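Long-range contact in iron transport multicopper oxidase FET3 (Saccharomyces cerevisiae, PDB 1ZPU), which oxidises ferrous to ferric iron with its four copper ions, reducing dioxygen to water, so that yeast can import iron with high affinity through the permease FTR1: residues W7-D12 / L48-N53. Sequence-based numbering, arbitrary orientation.
Sequences WTTGWD and LTNGMN
Two backbone hydrogen bonds join Trp7-Thr9 to Thr49 in parallel register: Thr49 N donates to Trp7 O at 2.8 Å (N-H...O 162°), and Thr9 N to Thr49 O at 3.0 Å. Beyond the end of strand 43-49, a side chain takes part. Thr9 OG1 sits between its own backbone N and carbonyl carbon (chi1 57°) and accepts from Gly51 N at 2.8 Å, with an N-H...O angle of 153°. Asn50 shapes this turn as an Asx turn, OD1 accepting from Met52 N at 3.0 Å; its ND2 donates to Ile83 O and Thr55 O. Thr8 and Thr49 lie side by side on one face, OG1 of Thr8 3.7 Å from CB of Thr49; Leu48, on the face of Trp7, brings CD2 to 3.8 Å from Thr9 CG2, the two side chains crossing at about a right angle. Met52, whose N closes the turn, bends at chi3 so that CE approaches Thr9, while SD lies 4.6 Å from the centroid of the Trp11 five-membered ring, an oblique Met-aromatic contact. In this first cupredoxin-like domain, the pairing therefore passes from backbone bonds to a threonine hydroxyl and then to sulfur-aromatic packing, keeping the departing loop against strand 2-14.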
loop_
_atom_site.group_PDB
_atom_site.type_symbol
_atom_site.label_atom_id
_atom_site.label_comp_id
_atom_site.label_asym_id
_atom_site.label_seq_id
_atom_site.Cartn_x
_atom_site.Cartn_y
_atom_site.Cartn_z
ATOM N N TRP A 7 10.190 17.789 8.624
ATOM C CA TRP A 7 9.615 16.829 9.563
ATOM C C TRP A 7 10.639 15.954 10.245
ATOM O O TRP A 7 11.512 15.378 9.598
ATOM C CB TRP A 7 8.646 15.903 8.865
ATOM C CG TRP A 7 7.482 16.552 8.261
ATOM C CD1 TRP A 7 6.968 17.767 8.564
ATOM C CD2 TRP A 7 6.641 15.990 7.262
ATOM N NE1 TRP A 7 5.866 18.011 7.793
ATOM C CE2 TRP A 7 5.647 16.932 6.981
ATOM C CE3 TRP A 7 6.638 14.773 6.568
ATOM C CZ2 TRP A 7 4.648 16.704 6.028
ATOM C CZ3 TRP A 7 5.645 14.544 5.615
ATOM C CH2 TRP A 7 4.662 15.502 5.363
ATOM N N THR A 8 10.487 15.832 11.560
ATOM C CA THR A 8 11.362 15.006 12.386
ATOM C C THR A 8 10.560 13.941 13.131
ATOM O O THR A 8 9.598 14.253 13.851
ATOM C CB THR A 8 12.138 15.859 13.405
ATOM O OG1 THR A 8 12.900 16.844 12.704
ATOM C CG2 THR A 8 13.048 14.985 14.233
ATOM N N THR A 9 10.964 12.687 12.942
ATOM C CA THR A 9 10.352 11.557 13.625
ATOM C C THR A 9 10.678 11.577 15.103
ATOM O O THR A 9 11.747 12.051 15.516
ATOM C CB THR A 9 10.837 10.202 13.085
ATOM O OG1 THR A 9 12.260 10.139 13.183
ATOM C CG2 THR A 9 10.418 9.992 11.643
ATOM N N GLY A 10 9.749 11.058 15.898
ATOM C CA GLY A 10 9.937 10.949 17.335
ATOM C C GLY A 10 8.936 10.015 17.964
ATOM O O GLY A 10 8.048 9.510 17.291
ATOM N N TRP A 11 9.081 9.786 19.262
ATOM C CA TRP A 11 8.153 8.958 20.021
ATOM C C TRP A 11 7.492 9.764 21.123
ATOM O O TRP A 11 8.160 10.487 21.855
ATOM C CB TRP A 11 8.876 7.762 20.639
ATOM C CG TRP A 11 9.301 6.713 19.664
ATOM C CD1 TRP A 11 10.548 6.531 19.149
ATOM C CD2 TRP A 11 8.473 5.696 19.081
ATOM N NE1 TRP A 11 10.560 5.468 18.284
ATOM C CE2 TRP A 11 9.297 4.933 18.219
ATOM C CE3 TRP A 11 7.115 5.352 19.205
ATOM C CZ2 TRP A 11 8.809 3.840 17.473
ATOM C CZ3 TRP A 11 6.630 4.265 18.465
ATOM C CH2 TRP A 11 7.484 3.521 17.613
ATOM N N ASP A 12 6.179 9.637 21.237
ATOM C CA ASP A 12 5.429 10.233 22.332
ATOM C C ASP A 12 4.228 9.376 22.652
ATOM O O ASP A 12 3.737 8.647 21.787
ATOM C CB ASP A 12 4.977 11.642 21.967
ATOM C CG ASP A 12 6.029 12.682 22.302
ATOM O OD1 ASP A 12 6.026 13.150 23.471
ATOM O OD2 ASP A 12 6.863 13.016 21.407
ATOM N N LEU A 48 13.054 14.927 5.651
ATOM C CA LEU A 48 12.750 13.991 6.731
ATOM C C LEU A 48 13.998 13.769 7.571
ATOM O O LEU A 48 15.066 13.439 7.049
ATOM C CB LEU A 48 12.235 12.657 6.196
ATOM C CG LEU A 48 11.168 11.879 6.973
ATOM C CD1 LEU A 48 11.149 10.443 6.492
ATOM C CD2 LEU A 48 11.332 11.907 8.471
ATOM N N THR A 49 13.863 13.969 8.874
ATOM C CA THR A 49 14.954 13.727 9.794
ATOM C C THR A 49 14.595 12.602 10.741
ATOM O O THR A 49 13.586 12.649 11.423
ATOM C CB THR A 49 15.305 14.977 10.611
ATOM O OG1 THR A 49 15.557 16.064 9.718
ATOM C CG2 THR A 49 16.545 14.729 11.475
ATOM N N ASN A 50 15.449 11.593 10.783
ATOM C CA ASN A 50 15.300 10.506 11.730
ATOM C C ASN A 50 15.733 10.939 13.129
ATOM O O ASN A 50 16.925 11.040 13.415
ATOM C CB ASN A 50 16.126 9.297 11.279
ATOM C CG ASN A 50 15.827 8.057 12.088
ATOM O OD1 ASN A 50 15.102 8.114 13.079
ATOM N ND2 ASN A 50 16.371 6.926 11.664
ATOM N N GLY A 51 14.755 11.198 13.991
ATOM C CA GLY A 51 15.029 11.587 15.372
ATOM C C GLY A 51 14.773 10.461 16.353
ATOM O O GLY A 51 14.754 10.679 17.564
ATOM N N MET A 52 14.559 9.258 15.821
ATOM C CA MET A 52 14.354 8.062 16.641
ATOM C C MET A 52 15.701 7.487 17.034
ATOM O O MET A 52 16.659 7.572 16.267
ATOM C CB MET A 52 13.525 7.017 15.897
ATOM C CG MET A 52 12.063 7.269 15.957
ATOM S SD MET A 52 11.164 6.493 14.581
ATOM C CE MET A 52 12.318 6.756 13.221
ATOM N N ASN A 53 15.767 6.893 18.220
ATOM C CA ASN A 53 17.062 6.582 18.837
ATOM C C ASN A 53 17.810 5.371 18.272
ATOM O O ASN A 53 19.026 5.259 18.407
ATOM C CB ASN A 53 16.880 6.380 20.343
ATOM C CG ASN A 53 18.107 6.762 21.122
ATOM O OD1 ASN A 53 18.528 7.920 21.094
ATOM N ND2 ASN A 53 18.696 5.795 21.826
#